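Side-chain contacts in maquette-3 (Escherichia coli, PDB 6Z0C), which has no known natural function but is an artificial four-helix bundle, probably built to hold networks of buried charged residues within a hydrophobic core: residues 36-41 with 63-68; 73-78 with 126-131; 80-85 with 119-124. All coordinates share one frame; numbering follows the deposited sequence.

In the fold
Helix 52-99 takes part in all three contacts. Interaction 1 pairs it with helix 4-48, and its centre lies about 19 Å from the centre of the chain. Interactions 2 and 3 both pair it with helix 105-144, their centres about 10 Å apart, and they touch where Thr78 CG2 meets Leu121 O at 3.9 Å. Interaction 3 is nested inside the chain segment closed by interaction 2. The chemistry changes along the bundle. Interaction 1 sets an isoleucine against a buried glutamate whose charge is met by lysines outside the two segments. Interaction 2, near the middle, is purely aliphatic. Interaction 3 is partly buried, with a buried alanine, partly exposed leucines and an exposed glutamate at the margin.

Interaction 1 of 3, residues 36-41 with 63-68; sequences LQIIKQ and ELEEKQ
Ile39 packs against Glu65 and Glu66 where two antiparallel helices of the four-helix bundle, 4-48 and 52-99, lie side by side. Their local axes approach to 10.3 Å at an angle of 166°. Ile39 and Glu65 are also the residues with the nearest CA atoms, 6.6 Å apart. The contact falls on the aliphatic part of Glu65. Ile39 CG1 lies 3.2 Å from Glu65 CG, which is very close for two carbons, so the exact value is doubtful. One carbon nearer the backbone, Glu65 CB is 3.8 Å from the same Ile39 CG1. The two side chains slide past each other in opposite directions. Glu66 crosses Ile39 at about a right angle. Glu66 OE1 comes within 3.8 Å of Ile39 CG2 and also meets Ile39 CD1, so it borders both branches of the isoleucine at the exposed edge of the contact. A bend at chi2 (-72°) turns this carboxylate back to the isoleucine.

Glu65 is bent as well, at chi2 (73°), which turns its carboxylate away from Ile39 to one side. There Ile38 CG2 is 4.4 Å from Glu65 OE2. Ile38 in turn packs on Leu158, Lys162 and Val165 of helix 152-194. The buried carboxylate has several partners. Its OE2 is salt-bridged to Lys35 and to Lys162, so three helices share one charge cluster. The two lysines would probably stabilise the ionised form of Glu65. This fits a bundle designed around buried charged networks. On the other oxygen, OE1 is hydrogen-bonded to Gln61 NE2, one turn earlier on the same helix. Lys35 has a second link to helix 52-99: its NZ is hydrogen-bonded to Gln68 OE1 as well as salt-bridged to Glu65 OE2.

Interaction 2 of 3, residues 73-78 with 126-131; sequences ETLQQT and QQLVAK
Leu75 and Leu128 mark the register here, with CA atoms 8.3 Å apart on two helices that run roughly antiparallel. The helices are 52-99 and 105-144, consecutive members of the four-helix bundle. The centre of the contact lies about 6 Å from the centre of the chain, and the contact is wholly aliphatic. Leu75 carries it from one side and divides its two methyls between two partners. Leu75 CD1 reaches Val129 CG2 at 3.6 Å. Leu75 CD2 is 4.0 Å from Leu128 CD1 and 4.2 Å from Leu128 CB. Leu75 therefore lies as a fork against two consecutive residues of the other helix. It meets both at a slant, neither alongside nor square across. The CG of Leu75 is anti to its carbonyl carbon, beside the backbone N (chi1 -67°), and chi2 (-174°) then sets the two methyls toward their separate partners.

Val129 faces two ways. Its CG2 meets Leu75, while its side chain also packs on Leu172 and Leu173 of helix 152-194. This joins the contact to a third helix. Leu75 also touches Phe125, one turn before Val129. The same phenylalanine touches Thr78, so Phe125 is packed against two residues about one turn apart on helix 52-99.

Thr78 is buried, and its hydroxyl is satisfied within its own helix. Thr78 OG1 donates to Thr74 O, one turn back, at 2.9 Å. That oxygen also accepts the regular helical bond from Thr78 N, so two donors of one residue grip it. The second bond ties the threonine side chain to its own backbone. The hydroxyl does not lie in the plane of the Thr74 carbonyl: the C=O...OG1 angle is 132°, and OG1 stands 41° out of that plane.

Interaction 3 of 3, residues 80-85 with 119-124; sequences QEAQQL and QQLLQK
Glu81 lies across Leu121 at about a right angle, and every atom of its side chain lies within 4.2 Å of a Leu121 methyl. At the base, Glu81 CB is 4.1 Å from Leu121 CD1. Glu81 CG is nearer, 3.8 Å from Leu121 CD1. Glu81 CD is about equally far from CD1 and CD2 of Leu121. At the tip, Glu81 OE2 comes to 3.7 Å from Leu121 CD2, and OE1 touches that methyl more loosely. Glu81 can lie over the leucine in this way because it is extended, with CG opposite the backbone N (chi1 -175°). The carboxylate thus stays at the exposed margin while the carbons before it cover the leucine.

Leu121 is the shared partner of the whole contact. Its CD1 also reaches the backbone of the facing helix: Ala82 N is 3.8 Å from Leu121 CD1, and Ala82 CB packs against that methyl too. The small alanine lets the leucine come close to the backbone, and the CA atoms of Ala82 and Leu121 are 7.0 Å apart. On the next turn, Leu85 CD1 meets Leu121 CD1 at 3.4 Å, tighter than a usual carbon contact. With an alanine in place of Leu121, the Glu81 chain would probably lose its backing, and a gap would probably be left beside Ala82 and Leu85.

Outside the pair, Ala82 packs on Leu21 of helix 4-48, and Leu85 packs on Leu114 and Ile118 of helix 105-144. Leu122, next to Leu121, turns to Ala179 and Val183 of helix 152-194. The local axes of the two segments approach to 10.1 Å and cross at -162°. Apolar residues packed between nearly antiparallel neighbours, with Glu81 at the margin, fit a four-helix bundle.

Interaction 1 of 3, residues 36-41 with 63-68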
loop_
_atom_site.group_PDB
_atom_site.type_symbol
_atom_site.label_atom_id
_atom_site.label_comp_id
_atom_site.label_asym_id
_atom_site.label_seq_id
_atom_site.Cartn_x
_atom_site.Cartn_y
_atom_site.Cartn_z
ATOM N N LEU A 36 -0.437 -6.768 15.503
ATOM C CA LEU A 36 -0.948 -6.589 16.888
ATOM C C LEU A 36 -0.753 -7.893 17.674
ATOM O O LEU A 36 -0.379 -7.811 18.858
ATOM C CB LEU A 36 -2.415 -6.146 16.855
ATOM C CG LEU A 36 -2.988 -5.683 18.196
ATOM C CD1 LEU A 36 -2.071 -4.676 18.880
ATOM C CD2 LEU A 36 -4.374 -5.086 18.015
ATOM N N GLN A 37 -0.968 -9.052 17.040
ATOM C CA GLN A 37 -0.713 -10.383 17.655
ATOM C C GLN A 37 0.769 -10.458 18.044
ATOM O O GLN A 37 1.066 -10.901 19.162
ATOM C CB GLN A 37 -1.124 -11.512 16.707
ATOM C CG GLN A 37 -2.633 -11.641 16.543
ATOM C CD GLN A 37 -3.054 -12.678 15.527
ATOM O OE1 GLN A 37 -2.298 -13.052 14.630
ATOM N NE2 GLN A 37 -4.287 -13.145 15.657
ATOM N N ILE A 38 1.662 -9.987 17.170
ATOM C CA ILE A 38 3.137 -10.037 17.392
ATOM C C ILE A 38 3.528 -9.070 18.517
ATOM O O ILE A 38 4.403 -9.445 19.302
ATOM C CB ILE A 38 3.901 -9.804 16.074
ATOM C CG1 ILE A 38 3.883 -11.084 15.237
ATOM C CG2 ILE A 38 5.316 -9.306 16.331
ATOM C CD1 ILE A 38 4.320 -10.904 13.805
ATOM N N ILE A 39 2.892 -7.894 18.619
ATOM C CA ILE A 39 3.118 -6.944 19.751
ATOM C C ILE A 39 2.888 -7.689 21.075
ATOM O O ILE A 39 3.713 -7.539 21.997
ATOM C CB ILE A 39 2.230 -5.687 19.641
ATOM C CG1 ILE A 39 2.711 -4.765 18.516
ATOM C CG2 ILE A 39 2.172 -4.956 20.973
ATOM C CD1 ILE A 39 1.988 -3.446 18.418
ATOM N N LYS A 40 1.804 -8.461 21.171
ATOM C CA LYS A 40 1.444 -9.202 22.411
ATOM C C LYS A 40 2.505 -10.275 22.685
ATOM O O LYS A 40 2.872 -10.436 23.861
ATOM C CB LYS A 40 0.031 -9.779 22.297
ATOM C CG LYS A 40 -1.067 -8.728 22.192
ATOM C CD LYS A 40 -2.450 -9.307 22.002
ATOM C CE LYS A 40 -2.908 -10.131 23.184
ATOM N NZ LYS A 40 -4.357 -10.436 23.106
ATOM N N GLN A 41 2.993 -10.951 21.638
ATOM C CA GLN A 41 4.069 -11.980 21.724
ATOM C C GLN A 41 5.378 -11.334 22.195
ATOM O O GLN A 41 6.071 -11.938 23.039
ATOM C CB GLN A 41 4.294 -12.661 20.372
ATOM C CG GLN A 41 3.237 -13.690 20.006
ATOM C CD GLN A 41 3.561 -14.347 18.688
ATOM O OE1 GLN A 41 2.874 -14.151 17.690
ATOM N NE2 GLN A 41 4.636 -15.118 18.667
ATOM N N GLU A 63 8.694 -0.729 21.372
ATOM C CA GLU A 63 8.451 0.726 21.133
ATOM C C GLU A 63 8.273 0.995 19.632
ATOM O O GLU A 63 7.332 1.725 19.268
ATOM C CB GLU A 63 9.608 1.581 21.652
ATOM C CG GLU A 63 9.917 1.378 23.122
ATOM C CD GLU A 63 10.783 2.466 23.736
ATOM O OE1 GLU A 63 10.808 2.563 24.978
ATOM O OE2 GLU A 63 11.430 3.214 22.972
ATOM N N LEU A 64 9.159 0.449 18.796
ATOM C CA LEU A 64 9.133 0.633 17.316
ATOM C C LEU A 64 7.836 0.026 16.765
ATOM O O LEU A 64 7.240 0.624 15.862
ATOM C CB LEU A 64 10.382 -0.011 16.700
ATOM C CG LEU A 64 10.358 -0.259 15.189
ATOM C CD1 LEU A 64 10.026 1.007 14.410
ATOM C CD2 LEU A 64 11.694 -0.822 14.713
ATOM N N GLU A 65 7.407 -1.107 17.319
ATOM C CA GLU A 65 6.217 -1.867 16.852
ATOM C C GLU A 65 4.962 -0.979 16.906
ATOM O O GLU A 65 4.164 -1.015 15.943
ATOM C CB GLU A 65 6.047 -3.128 17.700
ATOM C CG GLU A 65 5.469 -4.294 16.926
ATOM C CD GLU A 65 6.413 -4.954 15.941
ATOM O OE1 GLU A 65 7.566 -5.238 16.322
ATOM O OE2 GLU A 65 5.983 -5.200 14.799
ATOM N N GLU A 66 4.784 -0.210 17.982
ATOM C CA GLU A 66 3.583 0.650 18.175
ATOM C C GLU A 66 3.548 1.711 17.066
ATOM O O GLU A 66 2.446 1.990 16.549
ATOM C CB GLU A 66 3.575 1.263 19.577
ATOM C CG GLU A 66 3.274 0.258 20.680
ATOM C CD GLU A 66 1.836 -0.238 20.761
ATOM O OE1 GLU A 66 1.588 -1.197 21.526
ATOM O OE2 GLU A 66 0.964 0.332 20.073
ATOM N N LYS A 67 4.713 2.248 16.688
ATOM C CA LYS A 67 4.854 3.258 15.603
ATOM C C LYS A 67 4.460 2.633 14.260
ATOM O O LYS A 67 3.779 3.315 13.472
ATOM C CB LYS A 67 6.287 3.797 15.560
ATOM C CG LYS A 67 6.707 4.588 16.791
ATOM C CD LYS A 67 8.182 4.921 16.829
ATOM C CE LYS A 67 8.668 5.228 18.231
ATOM N NZ LYS A 67 10.020 5.832 18.221
ATOM N N GLN A 68 4.884 1.392 14.005
ATOM C CA GLN A 68 4.618 0.660 12.736
ATOM C C GLN A 68 3.118 0.385 12.598
ATOM O O GLN A 68 2.604 0.475 11.469
ATOM C CB GLN A 68 5.404 -0.649 12.686
ATOM C CG GLN A 68 6.906 -0.444 12.584
ATOM C CD GLN A 68 7.664 -1.748 12.592
ATOM O OE1 GLN A 68 7.170 -2.776 13.052
ATOM N NE2 GLN A 68 8.878 -1.712 12.071
#

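Interaction 2 of 3, residues 73-78 with 126-131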
loop_
_atom_site.group_PDB
_atom_site.type_symbol
_atom_site.label_atom_id
_atom_site.label_comp_id
_atom_site.label_asym_id
_atom_site.label_seq_id
_atom_site.Cartn_x
_atom_site.Cartn_y
_atom_site.Cartn_z
ATOM N N GLU A 73 -2.244 2.253 9.773
ATOM C CA GLU A 73 -3.552 2.960 9.841
ATOM C C GLU A 73 -3.501 4.186 8.916
ATOM O O GLU A 73 -4.531 4.479 8.290
ATOM C CB GLU A 73 -3.912 3.302 11.289
ATOM C CG GLU A 73 -4.191 2.073 12.151
ATOM C CD GLU A 73 -5.481 1.319 11.854
ATOM O OE1 GLU A 73 -6.216 1.725 10.928
ATOM O OE2 GLU A 73 -5.754 0.322 12.555
ATOM N N THR A 74 -2.344 4.852 8.806
ATOM C CA THR A 74 -2.088 5.941 7.821
ATOM C C THR A 74 -2.271 5.407 6.395
ATOM O O THR A 74 -2.871 6.123 5.569
ATOM C CB THR A 74 -0.690 6.553 7.991
ATOM O OG1 THR A 74 -0.676 7.252 9.235
ATOM C CG2 THR A 74 -0.307 7.496 6.871
ATOM N N LEU A 75 -1.758 4.208 6.107
ATOM C CA LEU A 75 -1.854 3.579 4.763
ATOM C C LEU A 75 -3.325 3.301 4.422
ATOM O O LEU A 75 -3.695 3.485 3.252
ATOM C CB LEU A 75 -1.006 2.303 4.725
ATOM C CG LEU A 75 0.507 2.510 4.827
ATOM C CD1 LEU A 75 1.239 1.194 4.641
ATOM C CD2 LEU A 75 1.001 3.536 3.819
ATOM N N GLN A 76 -4.134 2.884 5.399
ATOM C CA GLN A 76 -5.597 2.660 5.222
ATOM C C GLN A 76 -6.258 3.954 4.738
ATOM O O GLN A 76 -7.064 3.891 3.791
ATOM C CB GLN A 76 -6.244 2.198 6.529
ATOM C CG GLN A 76 -6.265 0.688 6.686
ATOM C CD GLN A 76 -7.444 0.045 5.996
ATOM O OE1 GLN A 76 -8.512 0.638 5.862
ATOM N NE2 GLN A 76 -7.263 -1.190 5.554
ATOM N N GLN A 77 -5.922 5.079 5.372
ATOM C CA GLN A 77 -6.480 6.419 5.050
ATOM C C GLN A 77 -5.982 6.851 3.663
ATOM O O GLN A 77 -6.786 7.413 2.902
ATOM C CB GLN A 77 -6.117 7.410 6.157
ATOM C CG GLN A 77 -6.865 7.140 7.458
ATOM C CD GLN A 77 -6.341 7.924 8.637
ATOM O OE1 GLN A 77 -5.461 8.773 8.508
ATOM N NE2 GLN A 77 -6.885 7.639 9.809
ATOM N N THR A 78 -4.715 6.573 3.339
ATOM C CA THR A 78 -4.106 6.862 2.012
ATOM C C THR A 78 -4.850 6.077 0.921
ATOM O O THR A 78 -5.182 6.685 -0.112
ATOM C CB THR A 78 -2.598 6.580 2.022
ATOM O OG1 THR A 78 -2.031 7.366 3.070
ATOM C CG2 THR A 78 -1.921 6.908 0.709
ATOM N N GLN A 126 4.395 3.434 -1.310
ATOM C CA GLN A 126 5.508 2.486 -1.595
ATOM C C GLN A 126 6.683 2.774 -0.651
ATOM O O GLN A 126 7.211 1.806 -0.071
ATOM C CB GLN A 126 5.954 2.553 -3.059
ATOM C CG GLN A 126 7.191 1.704 -3.343
ATOM C CD GLN A 126 7.461 1.482 -4.811
ATOM O OE1 GLN A 126 6.843 2.094 -5.680
ATOM N NE2 GLN A 126 8.402 0.597 -5.100
ATOM N N GLN A 127 7.070 4.047 -0.504
ATOM C CA GLN A 127 8.216 4.480 0.346
ATOM C C GLN A 127 7.987 4.013 1.787
ATOM O O GLN A 127 8.937 3.483 2.401
ATOM C CB GLN A 127 8.396 5.999 0.302
ATOM C CG GLN A 127 8.945 6.507 -1.023
ATOM C CD GLN A 127 8.888 8.008 -1.158
ATOM O OE1 GLN A 127 8.526 8.731 -0.229
ATOM N NE2 GLN A 127 9.251 8.494 -2.333
ATOM N N LEU A 128 6.770 4.194 2.305
ATOM C CA LEU A 128 6.424 3.877 3.719
ATOM C C LEU A 128 6.445 2.359 3.931
ATOM O O LEU A 128 7.005 1.918 4.963
ATOM C CB LEU A 128 5.066 4.495 4.057
ATOM C CG LEU A 128 5.033 6.026 4.065
ATOM C CD1 LEU A 128 3.612 6.538 4.225
ATOM C CD2 LEU A 128 5.929 6.599 5.155
ATOM N N VAL A 129 5.902 1.582 2.988
ATOM C CA VAL A 129 5.903 0.089 3.064
ATOM C C VAL A 129 7.345 -0.427 2.933
ATOM O O VAL A 129 7.721 -1.339 3.706
ATOM C CB VAL A 129 4.971 -0.547 2.013
ATOM C CG1 VAL A 129 5.080 -2.066 2.020
ATOM C CG2 VAL A 129 3.523 -0.121 2.210
ATOM N N ALA A 130 8.120 0.113 1.986
ATOM C CA ALA A 130 9.539 -0.254 1.753
ATOM C C ALA A 130 10.350 -0.036 3.037
ATOM O O ALA A 130 11.159 -0.910 3.386
ATOM C CB ALA A 130 10.104 0.545 0.604
ATOM N N LYS A 131 10.138 1.098 3.712
ATOM C CA LYS A 131 10.841 1.470 4.965
ATOM C C LYS A 131 10.444 0.493 6.079
ATOM O O LYS A 131 11.348 -0.008 6.771
ATOM C CB LYS A 131 10.545 2.927 5.334
ATOM C CG LYS A 131 11.183 3.423 6.627
ATOM C CD LYS A 131 12.609 2.950 6.847
ATOM C CE LYS A 131 13.386 3.797 7.833
ATOM N NZ LYS A 131 12.775 3.778 9.183
#

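Interaction 3 of 3, residues 80-85 with 119-124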
loop_
_atom_site.group_PDB
_atom_site.type_symbol
_atom_site.label_atom_id
_atom_site.label_comp_id
_atom_site.label_asym_id
_atom_site.label_seq_id
_atom_site.Cartn_x
_atom_site.Cartn_y
_atom_site.Cartn_z
ATOM N N GLN A 80 -7.903 4.881 1.035
ATOM C CA GLN A 80 -9.267 5.476 0.993
ATOM C C GLN A 80 -9.252 6.743 0.127
ATOM O O GLN A 80 -10.145 6.882 -0.723
ATOM C CB GLN A 80 -9.749 5.780 2.412
ATOM C CG GLN A 80 -11.194 6.250 2.480
ATOM C CD GLN A 80 -11.647 6.448 3.905
ATOM O OE1 GLN A 80 -11.412 5.609 4.774
ATOM N NE2 GLN A 80 -12.299 7.572 4.157
ATOM N N GLU A 81 -8.271 7.626 0.340
ATOM C CA GLU A 81 -8.107 8.901 -0.413
ATOM C C GLU A 81 -7.910 8.586 -1.905
ATOM O O GLU A 81 -8.515 9.276 -2.745
ATOM C CB GLU A 81 -6.940 9.692 0.179
ATOM C CG GLU A 81 -6.741 11.066 -0.435
ATOM C CD GLU A 81 -5.572 11.844 0.145
ATOM O OE1 GLU A 81 -5.168 11.544 1.290
ATOM O OE2 GLU A 81 -5.063 12.744 -0.550
ATOM N N ALA A 82 -7.111 7.566 -2.223
ATOM C CA ALA A 82 -6.892 7.078 -3.606
ATOM C C ALA A 82 -8.226 6.625 -4.212
ATOM O O ALA A 82 -8.470 6.929 -5.382
ATOM C CB ALA A 82 -5.869 5.969 -3.617
ATOM N N GLN A 83 -9.062 5.925 -3.438
ATOM C CA GLN A 83 -10.368 5.395 -3.921
ATOM C C GLN A 83 -11.278 6.577 -4.284
ATOM O O GLN A 83 -11.945 6.505 -5.335
ATOM C CB GLN A 83 -10.987 4.453 -2.884
ATOM C CG GLN A 83 -11.814 3.331 -3.504
ATOM C CD GLN A 83 -11.546 1.971 -2.899
ATOM O OE1 GLN A 83 -11.338 0.988 -3.613
ATOM N NE2 GLN A 83 -11.556 1.902 -1.575
ATOM N N GLN A 84 -11.273 7.634 -3.463
ATOM C CA GLN A 84 -12.070 8.875 -3.674
ATOM C C GLN A 84 -11.572 9.591 -4.937
ATOM O O GLN A 84 -12.416 9.979 -5.767
ATOM C CB GLN A 84 -12.000 9.768 -2.432
ATOM C CG GLN A 84 -12.794 9.212 -1.256
ATOM C CD GLN A 84 -12.415 9.817 0.077
ATOM O OE1 GLN A 84 -11.535 10.671 0.173
ATOM N NE2 GLN A 84 -13.086 9.367 1.127
ATOM N N LEU A 85 -10.254 9.747 -5.091
ATOM C CA LEU A 85 -9.637 10.385 -6.289
ATOM C C LEU A 85 -9.939 9.551 -7.539
ATOM O O LEU A 85 -10.177 10.150 -8.601
ATOM C CB LEU A 85 -8.127 10.527 -6.079
ATOM C CG LEU A 85 -7.700 11.533 -5.012
ATOM C CD1 LEU A 85 -6.213 11.405 -4.726
ATOM C CD2 LEU A 85 -8.040 12.959 -5.424
ATOM N N GLN A 119 -0.827 9.096 -8.324
ATOM C CA GLN A 119 0.589 8.658 -8.484
ATOM C C GLN A 119 1.407 9.062 -7.248
ATOM O O GLN A 119 2.160 8.207 -6.739
ATOM C CB GLN A 119 1.182 9.235 -9.770
ATOM C CG GLN A 119 2.668 8.953 -9.937
ATOM C CD GLN A 119 3.159 9.264 -11.331
ATOM O OE1 GLN A 119 2.432 9.796 -12.169
ATOM N NE2 GLN A 119 4.409 8.927 -11.592
ATOM N N GLN A 120 1.266 10.310 -6.785
ATOM C CA GLN A 120 2.007 10.860 -5.614
ATOM C C GLN A 120 1.615 10.092 -4.340
ATOM O O GLN A 120 2.528 9.797 -3.540
ATOM C CB GLN A 120 1.770 12.366 -5.481
ATOM C CG GLN A 120 2.505 13.185 -6.537
ATOM C CD GLN A 120 2.089 14.636 -6.576
ATOM O OE1 GLN A 120 1.029 15.022 -6.083
ATOM N NE2 GLN A 120 2.927 15.461 -7.183
ATOM N N LEU A 121 0.327 9.769 -4.160
ATOM C CA LEU A 121 -0.169 8.956 -3.011
ATOM C C LEU A 121 0.486 7.568 -3.038
ATOM O O LEU A 121 0.908 7.096 -1.967
ATOM C CB LEU A 121 -1.696 8.819 -3.064
ATOM C CG LEU A 121 -2.518 10.045 -2.666
ATOM C CD1 LEU A 121 -4.002 9.715 -2.715
ATOM C CD2 LEU A 121 -2.142 10.557 -1.282
ATOM N N LEU A 122 0.554 6.932 -4.210
ATOM C CA LEU A 122 1.117 5.561 -4.371
ATOM C C LEU A 122 2.631 5.576 -4.128
ATOM O O LEU A 122 3.143 4.591 -3.561
ATOM C CB LEU A 122 0.813 5.034 -5.774
ATOM C CG LEU A 122 -0.662 4.819 -6.105
ATOM C CD1 LEU A 122 -0.811 4.418 -7.562
ATOM C CD2 LEU A 122 -1.295 3.781 -5.191
ATOM N N GLN A 123 3.326 6.630 -4.560
ATOM C CA GLN A 123 4.796 6.764 -4.372
ATOM C C GLN A 123 5.093 6.881 -2.871
ATOM O O GLN A 123 5.991 6.166 -2.398
ATOM C CB GLN A 123 5.340 7.928 -5.202
ATOM C CG GLN A 123 5.436 7.586 -6.681
ATOM C CD GLN A 123 5.872 8.745 -7.543
ATOM O OE1 GLN A 123 6.271 9.799 -7.053
ATOM N NE2 GLN A 123 5.797 8.552 -8.849
ATOM N N LYS A 124 4.346 7.727 -2.154
ATOM C CA LYS A 124 4.419 7.886 -0.673
ATOM C C LYS A 124 4.151 6.525 -0.024
ATOM O O LYS A 124 4.955 6.089 0.826
ATOM C CB LYS A 124 3.413 8.954 -0.224
ATOM C CG LYS A 124 3.246 9.140 1.280
ATOM C CD LYS A 124 2.051 10.016 1.632
ATOM C CE LYS A 124 1.562 9.859 3.058
ATOM N NZ LYS A 124 2.093 10.920 3.946
#